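Local coordinates for cytoplasmic export protein 1 (Saccharomyces cerevisiae, PDB 3VWA) that takes part in nuclear tRNA export, where it may collect tRNA from export receptors at the nuclear pore complex and deliver aminoacylated tRNA to the translation machinery, at residues R248-K253 with I289-E294; K141-L146 with N242-L247. All coordinates share one frame; numbering follows the deposited sequence.

Interaction 1 of 2, residues R248-K253 with I289-E294; sequences RELHIK and IPELCE
The imidazole of His251 offers an edge to the carboxylate of Glu291, while a methyl group of Leu250 covers one face of that carboxylate. NE2 of His251 donates to OE2 of Glu291 at 2.6 Å, with an N-H...O angle of 149°. It arrives on the syn side of OE2 but 29° out of the carboxylate plane, displaced to the same side as the leucine. Ring and carboxylate are far from coplanar, their planes 49° apart. Leu250 CD2 stands almost straight above Glu291 CD, 3.6 Å away, and also meets Glu291 CB at 3.7 Å. The glutamate chain folds at its second torsion, which lays CB, CG and CD together along this methyl. One side chain therefore supplies both an apolar flank for Leu250 and an acceptor for His251, and its negative charge would be expected to favour a protonated imidazole. With an alanine in place of Glu291, His251 NE2 is likely to lose its acceptor, leaving the imidazole freer to turn and the CD2 methyl less covered. His251 and Leu250 belong to the short 3-10 turn that follows helix 239-248, and both also touch Lys258 of helix 255-271, with Leu250 reaching Val261 as well. Glu291 faces them from helix 283-303, whose Leu292 points away from this contact and packs on helix 321-335.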
ATOM      1  N   ARG A 248       1.221   7.378  18.106  1.00 28.68           N
ATOM      2  CA  ARG A 248       2.225   6.852  19.018  1.00 35.34           C
ATOM      3  C   ARG A 248       1.690   6.427  20.367  1.00 32.75           C
ATOM      4  O   ARG A 248       2.306   5.607  20.995  1.00 36.24           O
ATOM      5  CB  ARG A 248       3.236   7.926  19.360  1.00 37.58           C
ATOM      6  CG  ARG A 248       4.572   7.819  18.688  1.00 45.57           C
ATOM      7  CD  ARG A 248       5.195   9.192  18.863  1.00 53.65           C
ATOM      8  NE  ARG A 248       6.422   9.179  19.641  1.00 60.21           N
ATOM      9  CZ  ARG A 248       6.956  10.255  20.220  1.00 69.94           C
ATOM     10  NH1 ARG A 248       8.099  10.140  20.886  1.00 70.77           N
ATOM     11  NH2 ARG A 248       6.354  11.441  20.144  1.00 69.02           N
ATOM     12  N   GLU A 249       0.584   7.024  20.799  1.00 31.81           N
ATOM     13  CA  GLU A 249      -0.019   6.778  22.098  1.00 31.78           C
ATOM     14  C   GLU A 249      -1.186   5.842  21.966  1.00 27.23           C
ATOM     15  O   GLU A 249      -1.895   5.566  22.932  1.00 26.99           O
ATOM     16  CB  GLU A 249      -0.515   8.102  22.680  1.00 32.65           C
ATOM     17  CG  GLU A 249       0.585   8.860  23.388  1.00 40.95           C
ATOM     18  CD  GLU A 249       0.109  10.153  24.026  1.00 44.10           C
ATOM     19  OE1 GLU A 249      -1.094  10.311  24.334  1.00 49.27           O
ATOM     20  OE2 GLU A 249       0.964  11.017  24.230  1.00 51.46           O
ATOM     21  N   LEU A 250      -1.391   5.338  20.762  1.00 26.21           N
ATOM     22  CA  LEU A 250      -2.558   4.533  20.503  1.00 28.39           C
ATOM     23  C   LEU A 250      -2.742   3.430  21.549  1.00 31.31           C
ATOM     24  O   LEU A 250      -3.840   3.234  22.017  1.00 27.33           O
ATOM     25  CB  LEU A 250      -2.509   3.936  19.091  1.00 27.33           C
ATOM     26  CG  LEU A 250      -3.775   3.306  18.564  1.00 24.12           C
ATOM     27  CD1 LEU A 250      -4.947   4.303  18.367  1.00 22.79           C
ATOM     28  CD2 LEU A 250      -3.486   2.585  17.262  1.00 25.41           C
ATOM     29  N   HIS A 251      -1.671   2.729  21.912  1.00 30.99           N
ATOM     30  CA  HIS A 251      -1.834   1.588  22.789  1.00 36.25           C
ATOM     31  C   HIS A 251      -1.904   1.864  24.263  1.00 35.29           C
ATOM     32  O   HIS A 251      -1.936   0.957  25.054  1.00 41.15           O
ATOM     33  CB  HIS A 251      -0.800   0.552  22.434  1.00 37.67           C
ATOM     34  CG  HIS A 251      -0.947   0.083  21.022  1.00 38.40           C
ATOM     35  ND1 HIS A 251      -2.062  -0.559  20.596  1.00 39.23           N
ATOM     36  CD2 HIS A 251      -0.115   0.220  19.904  1.00 41.98           C
ATOM     37  CE1 HIS A 251      -1.942  -0.852  19.291  1.00 42.13           C
ATOM     38  NE2 HIS A 251      -0.743  -0.374  18.861  1.00 40.82           N
ATOM     39  N   ILE A 252      -1.918   3.123  24.654  1.00 30.11           N
ATOM     40  CA  ILE A 252      -2.228   3.437  26.014  1.00 28.91           C
ATOM     41  C   ILE A 252      -3.638   3.955  26.157  1.00 30.23           C
ATOM     42  O   ILE A 252      -4.077   4.190  27.249  1.00 33.56           O
ATOM     43  CB  ILE A 252      -1.216   4.413  26.651  1.00 31.42           C
ATOM     44  CG1 ILE A 252      -1.412   5.831  26.099  1.00 26.51           C
ATOM     45  CG2 ILE A 252       0.200   3.824  26.551  1.00 25.33           C
ATOM     46  CD1 ILE A 252      -0.750   6.908  26.968  1.00 29.47           C
ATOM     47  N   LYS A 253      -4.371   4.077  25.060  1.00 28.65           N
ATOM     48  CA  LYS A 253      -5.719   4.560  25.136  1.00 28.29           C
ATOM     49  C   LYS A 253      -6.657   3.379  25.345  1.00 26.43           C
ATOM     50  O   LYS A 253      -6.422   2.294  24.882  1.00 24.91           O
ATOM     51  CB  LYS A 253      -6.097   5.315  23.824  1.00 25.13           C
ATOM     52  CG  LYS A 253      -5.348   6.628  23.655  1.00 23.97           C
ATOM     53  CD  LYS A 253      -5.314   7.079  22.203  1.00 25.83           C
ATOM     54  CE  LYS A 253      -4.488   8.364  21.989  1.00 24.46           C
ATOM     55  NZ  LYS A 253      -5.040   9.433  22.902  1.00 29.17           N
ATOM     56  N   ILE A 289      -1.946   1.714   8.418  1.00 24.75           N
ATOM     57  CA  ILE A 289      -2.811   0.655   7.881  1.00 24.03           C
ATOM     58  C   ILE A 289      -3.027  -0.550   8.833  1.00 26.32           C
ATOM     59  O   ILE A 289      -4.149  -1.011   8.989  1.00 30.06           O
ATOM     60  CB  ILE A 289      -2.339   0.141   6.489  1.00 22.80           C
ATOM     61  CG1 ILE A 289      -2.596   1.177   5.354  1.00 23.46           C
ATOM     62  CG2 ILE A 289      -3.112  -1.078   6.115  1.00 22.54           C
ATOM     63  CD1 ILE A 289      -1.937   0.779   4.038  1.00 19.33           C
ATOM     64  N   PRO A 290      -1.944  -1.126   9.391  1.00 27.39           N
ATOM     65  CA  PRO A 290      -2.129  -2.229  10.277  1.00 26.09           C
ATOM     66  C   PRO A 290      -2.884  -1.853  11.544  1.00 28.28           C
ATOM     67  O   PRO A 290      -3.677  -2.667  11.999  1.00 27.31           O
ATOM     68  CB  PRO A 290      -0.685  -2.721  10.608  1.00 31.32           C
ATOM     69  CG  PRO A 290       0.255  -1.834   9.895  1.00 31.71           C
ATOM     70  CD  PRO A 290      -0.523  -0.788   9.141  1.00 28.55           C
ATOM     71  N   GLU A 291      -2.676  -0.656  12.103  1.00 25.77           N
ATOM     72  CA  GLU A 291      -3.505  -0.223  13.249  1.00 27.12           C
ATOM     73  C   GLU A 291      -4.995  -0.060  12.906  1.00 31.73           C
ATOM     74  O   GLU A 291      -5.868  -0.531  13.673  1.00 32.51           O
ATOM     75  CB  GLU A 291      -2.975   1.080  13.899  1.00 29.33           C
ATOM     76  CG  GLU A 291      -1.550   0.991  14.441  1.00 27.44           C
ATOM     77  CD  GLU A 291      -1.382   0.073  15.667  1.00 34.57           C
ATOM     78  OE1 GLU A 291      -2.306  -0.721  16.021  1.00 39.41           O
ATOM     79  OE2 GLU A 291      -0.311   0.152  16.304  1.00 37.46           O
ATOM     80  N   LEU A 292      -5.309   0.577  11.767  1.00 25.24           N
ATOM     81  CA  LEU A 292      -6.709   0.614  11.317  1.00 25.93           C
ATOM     82  C   LEU A 292      -7.276  -0.762  11.155  1.00 23.02           C
ATOM     83  O   LEU A 292      -8.373  -1.053  11.596  1.00 22.86           O
ATOM     84  CB  LEU A 292      -6.842   1.224   9.920  1.00 24.12           C
ATOM     85  CG  LEU A 292      -7.769   2.415   9.775  1.00 27.16           C
ATOM     86  CD1 LEU A 292      -7.997   2.909   8.338  1.00 25.37           C
ATOM     87  CD2 LEU A 292      -9.061   2.328  10.613  1.00 26.38           C
ATOM     88  N   CYS A 293      -6.544  -1.602  10.457  1.00 26.36           N
ATOM     89  CA  CYS A 293      -7.002  -2.971  10.240  1.00 28.66           C
ATOM     90  C   CYS A 293      -7.354  -3.622  11.573  1.00 28.55           C
ATOM     91  O   CYS A 293      -8.435  -4.178  11.709  1.00 34.61           O
ATOM     92  CB  CYS A 293      -5.963  -3.786   9.483  1.00 28.39           C
ATOM     93  SG  CYS A 293      -5.813  -3.321   7.727  1.00 34.25           S
ATOM     94  N   GLU A 294      -6.492  -3.494  12.574  1.00 30.31           N
ATOM     95  CA  GLU A 294      -6.808  -4.020  13.908  1.00 31.64           C
ATOM     96  C   GLU A 294      -8.110  -3.451  14.461  1.00 30.34           C
ATOM     97  O   GLU A 294      -8.925  -4.173  15.062  1.00 29.48           O
ATOM     98  CB  GLU A 294      -5.651  -3.732  14.896  1.00 32.61           C
ATOM     99  CG  GLU A 294      -4.543  -4.763  14.840  1.00 39.58           C
ATOM    100  CD  GLU A 294      -5.115  -6.158  15.022  1.00 42.38           C
ATOM    101  OE1 GLU A 294      -5.874  -6.370  16.011  1.00 44.38           O
ATOM    102  OE2 GLU A 294      -4.840  -7.008  14.143  1.00 45.64           O
TER

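Interaction 2 of 2, residues K141-L146 with N242-L247; sequences KGEWVL and NFYQEL
Glu143, which reaches across to Tyr244, is held at its backbone by the side chain of Asn139: OD1 accepts a hydrogen bond from Glu143 N and a weak one from Lys141 N. These two bonds, one of them weak, steady the turn from which the glutamate departs. Its chain is extended beyond CG and runs about at a right angle to the tyrosine side chain. Glu143 CG comes 3.4 Å from Tyr244 OH and 3.9 Å from CE1, so the aliphatic part of the glutamate lies beside the phenol end of the ring. The carboxylate plane is turned 63° from the ring plane, and OE2 is modelled at the ring edge, in its plane. The modelled separation of Glu143 OE2 and Tyr244 OH, 2.3 Å, is too short to be sound, and the details of that polar approach remain doubtful. Tyr244 is aimed at the turn because its CG stands anti to the backbone N, with chi1 172°, which carries the ring out from helix 239-248. Gln115 of helix 106-122 touches both Glu143 and Tyr244 and accepts from Trp144 N through OE1, so it borders both partners. Gly142, with a positive phi, allows the chain to turn before strand 144-146. Strands 136-138 and 144-146, paired through the backbones of Phe137 and Val145, thus form a hairpin beside helix 106-122, consistent with the small beta hairpin that lies against the helical lobe of a protein kinase, here part of the kinase-like domain.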
ATOM      1  N   LYS A 141       8.426   1.972  10.352  1.00 28.94           N
ATOM      2  CA  LYS A 141       7.219   2.756  10.598  1.00 28.43           C
ATOM      3  C   LYS A 141       7.343   4.162  10.030  1.00 28.26           C
ATOM      4  O   LYS A 141       6.569   5.054  10.363  1.00 27.41           O
ATOM      5  CB  LYS A 141       6.966   2.785  12.081  1.00 30.87           C
ATOM      6  CG  LYS A 141       6.457   1.438  12.614  1.00 36.12           C
ATOM      7  CD  LYS A 141       5.769   1.622  13.964  1.00 40.42           C
ATOM      8  CE  LYS A 141       5.080   0.333  14.417  1.00 45.59           C
ATOM      9  NZ  LYS A 141       5.199   0.074  15.885  1.00 45.49           N
ATOM     10  N   GLY A 142       8.350   4.382   9.187  1.00 28.66           N
ATOM     11  CA  GLY A 142       8.422   5.632   8.413  1.00 26.36           C
ATOM     12  C   GLY A 142       8.980   6.792   9.225  1.00 29.25           C
ATOM     13  O   GLY A 142       9.010   7.927   8.746  1.00 27.68           O
ATOM     14  N   GLU A 143       9.448   6.498  10.437  1.00 25.36           N
ATOM     15  CA  GLU A 143       9.912   7.518  11.347  1.00 28.69           C
ATOM     16  C   GLU A 143      11.400   7.712  11.091  1.00 24.93           C
ATOM     17  O   GLU A 143      12.151   6.752  10.803  1.00 25.75           O
ATOM     18  CB  GLU A 143       9.726   7.108  12.840  1.00 28.92           C
ATOM     19  CG  GLU A 143       8.302   6.879  13.358  1.00 29.70           C
ATOM     20  CD  GLU A 143       8.301   6.188  14.754  1.00 32.27           C
ATOM     21  OE1 GLU A 143       8.918   5.107  14.870  1.00 33.05           O
ATOM     22  OE2 GLU A 143       7.751   6.720  15.747  1.00 27.93           O
ATOM     23  N   TRP A 144      11.835   8.941  11.299  1.00 23.38           N
ATOM     24  CA  TRP A 144      13.208   9.316  10.944  1.00 26.91           C
ATOM     25  C   TRP A 144      14.055   9.000  12.111  1.00 25.79           C
ATOM     26  O   TRP A 144      13.786   9.514  13.188  1.00 24.27           O
ATOM     27  CB  TRP A 144      13.292  10.826  10.630  1.00 25.77           C
ATOM     28  CG  TRP A 144      12.585  11.181   9.339  1.00 28.38           C
ATOM     29  CD1 TRP A 144      11.694  10.385   8.615  1.00 26.00           C
ATOM     30  CD2 TRP A 144      12.682  12.431   8.595  1.00 27.61           C
ATOM     31  NE1 TRP A 144      11.277  11.020   7.501  1.00 29.57           N
ATOM     32  CE2 TRP A 144      11.831  12.266   7.418  1.00 30.90           C
ATOM     33  CE3 TRP A 144      13.385  13.642   8.773  1.00 29.79           C
ATOM     34  CZ2 TRP A 144      11.661  13.297   6.466  1.00 29.07           C
ATOM     35  CZ3 TRP A 144      13.201  14.688   7.821  1.00 26.40           C
ATOM     36  CH2 TRP A 144      12.359  14.502   6.693  1.00 31.33           C
ATOM     37  N   VAL A 145      15.080   8.172  11.876  1.00 26.13           N
ATOM     38  CA  VAL A 145      16.084   7.737  12.861  1.00 26.14           C
ATOM     39  C   VAL A 145      17.576   8.113  12.502  1.00 29.98           C
ATOM     40  O   VAL A 145      17.903   8.366  11.335  1.00 29.33           O
ATOM     41  CB  VAL A 145      15.907   6.226  13.214  1.00 28.29           C
ATOM     42  CG1 VAL A 145      14.598   5.998  13.993  1.00 29.06           C
ATOM     43  CG2 VAL A 145      15.943   5.325  11.960  1.00 24.88           C
ATOM     44  N   LEU A 146      18.467   8.124  13.503  1.00 26.90           N
ATOM     45  CA  LEU A 146      19.809   8.667  13.340  1.00 28.95           C
ATOM     46  C   LEU A 146      20.888   7.614  13.475  1.00 32.51           C
ATOM     47  O   LEU A 146      20.820   6.707  14.303  1.00 33.04           O
ATOM     48  CB  LEU A 146      20.086   9.792  14.349  1.00 27.29           C
ATOM     49  CG  LEU A 146      19.464  11.151  13.989  1.00 29.90           C
ATOM     50  CD1 LEU A 146      19.596  12.172  15.131  1.00 28.92           C
ATOM     51  CD2 LEU A 146      20.039  11.690  12.667  1.00 26.13           C
ATOM     52  N   ASN A 242       0.465  16.608  15.103  1.00 36.34           N
ATOM     53  CA  ASN A 242      -0.533  16.211  16.100  1.00 37.02           C
ATOM     54  C   ASN A 242      -1.022  14.776  15.890  1.00 31.17           C
ATOM     55  O   ASN A 242      -1.194  14.015  16.824  1.00 29.96           O
ATOM     56  CB  ASN A 242      -1.731  17.168  16.087  1.00 41.72           C
ATOM     57  CG  ASN A 242      -1.337  18.610  16.429  1.00 50.74           C
ATOM     58  OD1 ASN A 242      -1.035  19.417  15.539  1.00 46.54           O
ATOM     59  ND2 ASN A 242      -1.306  18.931  17.737  1.00 50.91           N
ATOM     60  N   PHE A 243      -1.292  14.396  14.660  1.00 27.07           N
ATOM     61  CA  PHE A 243      -1.849  13.077  14.484  1.00 25.80           C
ATOM     62  C   PHE A 243      -0.844  11.958  14.896  1.00 26.47           C
ATOM     63  O   PHE A 243      -1.214  10.952  15.511  1.00 22.25           O
ATOM     64  CB  PHE A 243      -2.407  12.918  13.093  1.00 23.46           C
ATOM     65  CG  PHE A 243      -2.867  11.547  12.793  1.00 21.92           C
ATOM     66  CD1 PHE A 243      -4.043  11.062  13.352  1.00 24.28           C
ATOM     67  CD2 PHE A 243      -2.080  10.701  12.031  1.00 24.08           C
ATOM     68  CE1 PHE A 243      -4.424   9.779  13.106  1.00 22.68           C
ATOM     69  CE2 PHE A 243      -2.473   9.418  11.749  1.00 22.49           C
ATOM     70  CZ  PHE A 243      -3.651   8.952  12.295  1.00 21.37           C
ATOM     71  N   TYR A 244       0.421  12.194  14.598  1.00 24.71           N
ATOM     72  CA  TYR A 244       1.459  11.295  14.907  1.00 26.79           C
ATOM     73  C   TYR A 244       1.573  11.085  16.447  1.00 27.09           C
ATOM     74  O   TYR A 244       1.765  10.001  16.901  1.00 27.13           O
ATOM     75  CB  TYR A 244       2.745  11.858  14.317  1.00 25.46           C
ATOM     76  CG  TYR A 244       3.969  11.095  14.739  1.00 23.49           C
ATOM     77  CD1 TYR A 244       4.219   9.809  14.242  1.00 22.99           C
ATOM     78  CD2 TYR A 244       4.859  11.644  15.652  1.00 26.17           C
ATOM     79  CE1 TYR A 244       5.325   9.099  14.629  1.00 22.00           C
ATOM     80  CE2 TYR A 244       5.985  10.947  16.048  1.00 26.63           C
ATOM     81  CZ  TYR A 244       6.191   9.660  15.514  1.00 26.92           C
ATOM     82  OH  TYR A 244       7.302   8.950  15.853  1.00 32.83           O
ATOM     83  N   GLN A 245       1.437  12.137  17.224  1.00 29.06           N
ATOM     84  CA  GLN A 245       1.399  12.019  18.651  1.00 34.71           C
ATOM     85  C   GLN A 245       0.257  11.113  19.173  1.00 36.66           C
ATOM     86  O   GLN A 245       0.489  10.317  20.099  1.00 34.34           O
ATOM     87  CB  GLN A 245       1.382  13.403  19.313  1.00 40.45           C
ATOM     88  CG  GLN A 245       1.395  13.361  20.826  1.00 50.46           C
ATOM     89  CD  GLN A 245       1.132  14.705  21.483  1.00 59.22           C
ATOM     90  OE1 GLN A 245       1.502  15.762  20.954  1.00 70.32           O
ATOM     91  NE2 GLN A 245       0.502  14.671  22.656  1.00 60.88           N
ATOM     92  N   GLU A 246      -0.943  11.251  18.595  1.00 29.54           N
ATOM     93  CA  GLU A 246      -2.070  10.368  18.885  1.00 31.39           C
ATOM     94  C   GLU A 246      -1.714   8.933  18.544  1.00 31.06           C
ATOM     95  O   GLU A 246      -1.926   8.023  19.352  1.00 29.45           O
ATOM     96  CB  GLU A 246      -3.315  10.735  18.051  1.00 31.57           C
ATOM     97  CG  GLU A 246      -4.088  11.959  18.469  1.00 31.94           C
ATOM     98  CD  GLU A 246      -5.197  12.270  17.474  1.00 32.67           C
ATOM     99  OE1 GLU A 246      -6.276  11.645  17.533  1.00 30.60           O
ATOM    100  OE2 GLU A 246      -4.992  13.160  16.619  1.00 38.00           O
ATOM    101  N   LEU A 247      -1.160   8.742  17.347  1.00 27.48           N
ATOM    102  CA  LEU A 247      -0.839   7.441  16.842  1.00 29.42           C
ATOM    103  C   LEU A 247       0.129   6.709  17.760  1.00 31.04           C
ATOM    104  O   LEU A 247      -0.123   5.558  18.142  1.00 30.23           O
ATOM    105  CB  LEU A 247      -0.213   7.580  15.462  1.00 31.65           C
ATOM    106  CG  LEU A 247      -0.466   6.478  14.452  1.00 36.57           C
ATOM    107  CD1 LEU A 247      -1.940   6.113  14.379  1.00 35.97           C
ATOM    108  CD2 LEU A 247       0.031   7.003  13.087  1.00 38.61           C
TER

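How the interactions relate
From the N terminus, the chain first passes 141-146, the turn and second strand of a hairpin, then runs 95 mostly helical residues before interaction 2 closes that loop on helix 239-248. The same helix leads directly into 248-253, where interaction 1 opens; it closes 35 residues later on helix 283-303. The two loops follow in series, neither nested nor crossed. Their centres lie 12 Å apart, and they meet where Lys253 CE packs 3.7 Å from Glu246 O. Helix 283-303 also joins them through Phe287, which receives Lys141 in a cation-pi contact and touches Leu247. Together they tie the kinase-like hairpin and helices to the helical part leading toward the HEAT repeats.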